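Local coordinates for protein esterase E25 (Uncultured bacterium, PDB 4Q05) that probably hydrolyses carboxylic esters as a dimeric member of the GTSAG motif subfamily of bacterial hormone-sensitive lipases, at residues A[84-98]-A[142-154]. Sequence-based numbering, arbitrary orientation.
Sequences ITQLDEGKVDMAREI and VLNGGEAGTIEAI
Arg96 grips Glu147 side-on, with NE at 3.0 Å from OE1 and NH2 bonded to OE2, so each carboxylate oxygen takes one N-H of this salt bridge. The first bond is nearly straight (167°) and lies in the guanidinium plane; the second is more bent, and the two flat groups are turned 49° apart. Glu147 arrives there extended, its CG anti to the backbone N (chi1 -164°), and Val92 CG1 sits against one face of the guanidinium. Were Glu147 replaced by an alanine, the Arg96 charge would probably lose this mate and its guanidinium, still backed by Val92 CG1, could turn more freely. Beside the bridge, Lys91 CB and Ala148 CB stand 3.4 Å apart, tighter than usual. Ala95 CB faces Ile151 CG1 at 3.7 Å, and Ile98 meets Ile154 through their CG2 branches. Lys91, bent at chi2 and chi4, passes its CE by Asn144 OD1 and turns NZ back to Leu87 O at 2.8 Å. Nearer Ile84, Asp88 OD1 receives the backbone N of Asn144 at 2.9 Å on its syn side, while OD2 accepts from a water that also donates to Val142 O and accepts from Gly145 N. Ile84 CD1 lies 3.6 Å from Val142 CB, the two side chains at about a right angle. Asn144 ND2 is hydrogen-bonded to Gly138 O, and this side chain lies near, without touching, the probable nucleophile elbow of the alpha/beta hydrolase fold. Two carboxylate grips, one from each segment, thus join helices 77-88 and 91-102 to the lead-in of helix 151-160, along apolar contacts running past both.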
loop_
_atom_site.group_PDB
_atom_site.type_symbol
_atom_site.label_atom_id
_atom_site.label_comp_id
_atom_site.label_asym_id
_atom_site.label_seq_id
_atom_site.Cartn_x
_atom_site.Cartn_y
_atom_site.Cartn_z
ATOM N N ILE A 84 27.679 -0.523 15.694
ATOM C CA ILE A 84 27.468 -1.348 14.511
ATOM C C ILE A 84 27.621 -2.823 14.853
ATOM O O ILE A 84 26.742 -3.635 14.568
ATOM C CB ILE A 84 28.427 -0.939 13.377
ATOM C CG1 ILE A 84 27.954 0.384 12.766
ATOM C CG2 ILE A 84 28.498 -2.024 12.315
ATOM C CD1 ILE A 84 28.977 1.092 11.884
ATOM N N THR A 85 28.744 -3.161 15.474
ATOM C CA THR A 85 28.973 -4.506 15.974
ATOM C C THR A 85 27.800 -4.987 16.810
ATOM O O THR A 85 27.290 -6.081 16.601
ATOM C CB THR A 85 30.227 -4.543 16.842
ATOM O OG1 THR A 85 31.365 -4.262 16.024
ATOM C CG2 THR A 85 30.384 -5.921 17.488
ATOM N N GLN A 86 27.368 -4.158 17.755
ATOM C CA GLN A 86 26.256 -4.521 18.633
ATOM C C GLN A 86 24.985 -4.824 17.837
ATOM O O GLN A 86 24.326 -5.835 18.067
ATOM C CB GLN A 86 25.996 -3.411 19.652
ATOM C CG GLN A 86 24.692 -3.542 20.425
ATOM C CD GLN A 86 24.300 -2.248 21.134
ATOM O OE1 GLN A 86 25.141 -1.375 21.373
ATOM N NE2 GLN A 86 23.014 -2.115 21.462
ATOM N N LEU A 87 24.640 -3.948 16.899
ATOM C CA LEU A 87 23.430 -4.140 16.110
ATOM C C LEU A 87 23.522 -5.319 15.142
ATOM O O LEU A 87 22.508 -5.915 14.812
ATOM C CB LEU A 87 23.054 -2.855 15.368
ATOM C CG LEU A 87 22.625 -1.759 16.343
ATOM C CD1 LEU A 87 22.455 -0.443 15.630
ATOM C CD2 LEU A 87 21.340 -2.169 17.057
ATOM N N ASP A 88 24.733 -5.651 14.700
ATOM C CA ASP A 88 24.936 -6.744 13.745
ATOM C C ASP A 88 25.051 -8.094 14.444
ATOM O O ASP A 88 25.159 -9.138 13.800
ATOM C CB ASP A 88 26.211 -6.528 12.927
ATOM C CG ASP A 88 26.044 -5.501 11.825
ATOM O OD1 ASP A 88 24.891 -5.124 11.517
ATOM O OD2 ASP A 88 27.078 -5.096 11.250
ATOM N N GLU A 89 25.040 -8.065 15.768
ATOM C CA GLU A 89 25.277 -9.270 16.547
ATOM C C GLU A 89 24.293 -10.367 16.154
ATOM O O GLU A 89 23.088 -10.129 16.087
ATOM C CB GLU A 89 25.145 -8.944 18.030
ATOM C CG GLU A 89 25.803 -9.925 18.966
ATOM C CD GLU A 89 25.999 -9.324 20.346
ATOM O OE1 GLU A 89 26.933 -8.504 20.503
ATOM O OE2 GLU A 89 25.208 -9.650 21.259
ATOM N N GLY A 90 24.812 -11.556 15.875
ATOM C CA GLY A 90 23.970 -12.711 15.609
ATOM C C GLY A 90 23.472 -12.837 14.180
ATOM O O GLY A 90 22.864 -13.842 13.813
ATOM N N LYS A 91 23.724 -11.818 13.365
ATOM C CA LYS A 91 23.229 -11.819 11.994
ATOM C C LYS A 91 23.901 -12.909 11.180
ATOM O O LYS A 91 23.242 -13.623 10.424
ATOM C CB LYS A 91 23.468 -10.465 11.338
ATOM C CG LYS A 91 22.728 -9.317 11.989
ATOM C CD LYS A 91 21.337 -9.196 11.443
ATOM C CE LYS A 91 20.734 -7.863 11.840
ATOM N NZ LYS A 91 20.825 -7.651 13.309
ATOM N N VAL A 92 25.214 -13.041 11.323
ATOM C CA VAL A 92 25.923 -14.063 10.568
ATOM C C VAL A 92 25.386 -15.438 10.947
ATOM O O VAL A 92 25.101 -16.264 10.077
ATOM C CB VAL A 92 27.439 -14.003 10.783
ATOM C CG1 VAL A 92 28.109 -15.190 10.106
ATOM C CG2 VAL A 92 28.005 -12.679 10.248
ATOM N N ASP A 93 25.220 -15.667 12.247
ATOM C CA ASP A 93 24.688 -16.938 12.736
ATOM C C ASP A 93 23.324 -17.244 12.139
ATOM O O ASP A 93 23.090 -18.353 11.662
ATOM C CB ASP A 93 24.628 -16.954 14.265
ATOM C CG ASP A 93 26.005 -16.961 14.897
ATOM O OD1 ASP A 93 26.949 -17.474 14.253
ATOM O OD2 ASP A 93 26.142 -16.452 16.033
ATOM N N MET A 94 22.423 -16.264 12.145
ATOM C CA MET A 94 21.112 -16.472 11.540
ATOM C C MET A 94 21.258 -16.832 10.063
ATOM O O MET A 94 20.593 -17.742 9.560
ATOM C CB MET A 94 20.225 -15.233 11.695
ATOM C CG MET A 94 19.912 -14.879 13.149
ATOM S SD MET A 94 19.076 -13.292 13.367
ATOM C CE MET A 94 19.265 -13.056 15.137
ATOM N N ALA A 95 22.131 -16.108 9.370
ATOM C CA ALA A 95 22.314 -16.305 7.932
ATOM C C ALA A 95 22.730 -17.736 7.633
ATOM O O ALA A 95 22.125 -18.410 6.801
ATOM C CB ALA A 95 23.347 -15.332 7.396
ATOM N N ARG A 96 23.763 -18.197 8.325
ATOM C CA ARG A 96 24.258 -19.551 8.129
ATOM C C ARG A 96 23.204 -20.589 8.488
ATOM O O ARG A 96 23.073 -21.612 7.818
ATOM C CB ARG A 96 25.513 -19.768 8.959
ATOM C CG ARG A 96 26.612 -18.798 8.600
ATOM C CD ARG A 96 27.936 -19.188 9.221
ATOM N NE ARG A 96 29.037 -18.448 8.614
ATOM C CZ ARG A 96 30.250 -18.349 9.147
ATOM N NH1 ARG A 96 30.516 -18.938 10.306
ATOM N NH2 ARG A 96 31.193 -17.651 8.523
ATOM N N GLU A 97 22.444 -20.322 9.543
ATOM C CA GLU A 97 21.419 -21.262 9.965
ATOM C C GLU A 97 20.353 -21.420 8.891
ATOM O O GLU A 97 19.982 -22.540 8.541
ATOM C CB GLU A 97 20.785 -20.827 11.286
ATOM C CG GLU A 97 19.765 -21.824 11.839
ATOM C CD GLU A 97 20.370 -23.190 12.168
ATOM O OE1 GLU A 97 21.618 -23.303 12.245
ATOM O OE2 GLU A 97 19.589 -24.151 12.352
ATOM N N ILE A 98 19.854 -20.304 8.365
ATOM C CA ILE A 98 18.873 -20.380 7.294
ATOM C C ILE A 98 19.483 -21.104 6.101
ATOM O O ILE A 98 18.823 -21.931 5.465
ATOM C CB ILE A 98 18.413 -18.998 6.818
ATOM C CG1 ILE A 98 18.007 -18.114 7.997
ATOM C CG2 ILE A 98 17.261 -19.146 5.856
ATOM C CD1 ILE A 98 16.584 -18.301 8.435
ATOM N N VAL A 142 24.940 1.531 7.562
ATOM C CA VAL A 142 26.175 1.169 8.214
ATOM C C VAL A 142 26.101 -0.255 8.745
ATOM O O VAL A 142 27.062 -0.755 9.244
ATOM C CB VAL A 142 26.530 2.084 9.387
ATOM C CG1 VAL A 142 26.694 3.497 8.930
ATOM C CG2 VAL A 142 25.460 2.033 10.433
ATOM N N LEU A 143 24.942 -0.872 8.632
ATOM C CA LEU A 143 24.685 -2.184 9.205
ATOM C C LEU A 143 24.775 -3.293 8.167
ATOM O O LEU A 143 24.752 -3.041 6.967
ATOM C CB LEU A 143 23.309 -2.215 9.878
ATOM C CG LEU A 143 23.118 -1.204 11.015
ATOM C CD1 LEU A 143 21.696 -1.252 11.582
ATOM C CD2 LEU A 143 24.166 -1.409 12.127
ATOM N N ASN A 144 24.877 -4.523 8.653
ATOM C CA ASN A 144 24.846 -5.719 7.821
ATOM C C ASN A 144 25.997 -5.865 6.841
ATOM O O ASN A 144 25.823 -6.403 5.754
ATOM C CB ASN A 144 23.505 -5.832 7.092
ATOM C CG ASN A 144 22.320 -5.853 8.055
ATOM O OD1 ASN A 144 22.360 -6.505 9.097
ATOM N ND2 ASN A 144 21.279 -5.126 7.716
ATOM N N GLY A 145 27.174 -5.397 7.238
ATOM C CA GLY A 145 28.377 -5.608 6.462
ATOM C C GLY A 145 28.734 -7.082 6.481
ATOM O O GLY A 145 28.303 -7.832 7.365
ATOM N N GLY A 146 29.508 -7.511 5.495
ATOM C CA GLY A 146 29.953 -8.886 5.462
ATOM C C GLY A 146 28.812 -9.870 5.330
ATOM O O GLY A 146 27.769 -9.586 4.722
ATOM N N GLU A 147 29.011 -11.044 5.909
ATOM C CA GLU A 147 28.092 -12.141 5.704
ATOM C C GLU A 147 26.753 -11.846 6.372
ATOM O O GLU A 147 25.731 -12.433 6.025
ATOM C CB GLU A 147 28.707 -13.432 6.239
ATOM C CG GLU A 147 28.026 -14.677 5.734
ATOM C CD GLU A 147 28.709 -15.937 6.216
ATOM O OE1 GLU A 147 28.101 -17.020 6.098
ATOM O OE2 GLU A 147 29.851 -15.833 6.713
ATOM N N ALA A 148 26.755 -10.896 7.304
ATOM C CA ALA A 148 25.524 -10.518 7.985
ATOM C C ALA A 148 24.488 -10.030 6.980
ATOM O O ALA A 148 23.289 -10.164 7.200
ATOM C CB ALA A 148 25.803 -9.448 9.031
ATOM N N GLY A 149 24.960 -9.480 5.865
ATOM C CA GLY A 149 24.077 -8.918 4.860
ATOM C C GLY A 149 23.425 -9.932 3.946
ATOM O O GLY A 149 22.598 -9.566 3.107
ATOM N N THR A 150 23.769 -11.206 4.107
ATOM C CA THR A 150 23.254 -12.235 3.207
ATOM C C THR A 150 21.870 -12.784 3.570
ATOM O O THR A 150 21.269 -13.510 2.778
ATOM C CB THR A 150 24.226 -13.423 3.067
ATOM O OG1 THR A 150 24.463 -14.002 4.358
ATOM C CG2 THR A 150 25.553 -12.967 2.447
ATOM N N ILE A 151 21.354 -12.445 4.745
ATOM C CA ILE A 151 20.048 -12.989 5.138
ATOM C C ILE A 151 18.968 -12.750 4.085
ATOM O O ILE A 151 18.354 -13.691 3.585
ATOM C CB ILE A 151 19.584 -12.463 6.505
ATOM C CG1 ILE A 151 20.583 -12.883 7.581
ATOM C CG2 ILE A 151 18.189 -13.002 6.847
ATOM C CD1 ILE A 151 20.310 -12.273 8.943
ATOM N N GLU A 152 18.746 -11.500 3.711
ATOM C CA GLU A 152 17.688 -11.232 2.741
ATOM C C GLU A 152 17.986 -11.868 1.375
ATOM O O GLU A 152 17.069 -12.275 0.658
ATOM C CB GLU A 152 17.434 -9.734 2.598
ATOM C CG GLU A 152 16.343 -9.394 1.597
ATOM C CD GLU A 152 16.129 -7.893 1.449
ATOM O OE1 GLU A 152 17.116 -7.122 1.512
ATOM O OE2 GLU A 152 14.968 -7.486 1.263
ATOM N N ALA A 153 19.267 -11.935 1.018
ATOM C CA ALA A 153 19.693 -12.557 -0.231
ATOM C C ALA A 153 19.337 -14.033 -0.229
ATOM O O ALA A 153 18.935 -14.596 -1.243
ATOM C CB ALA A 153 21.195 -12.401 -0.407
ATOM N N ILE A 154 19.532 -14.666 0.913
ATOM C CA ILE A 154 19.193 -16.077 1.060
ATOM C C ILE A 154 17.683 -16.272 0.875
ATOM O O ILE A 154 17.243 -17.206 0.194
ATOM C CB ILE A 154 19.641 -16.585 2.431
ATOM C CG1 ILE A 154 21.173 -16.596 2.506
ATOM C CG2 ILE A 154 19.060 -17.973 2.722
ATOM C CD1 ILE A 154 21.701 -16.672 3.933
HETATM O O HOH W 1 27.943 -3.392 9.291
#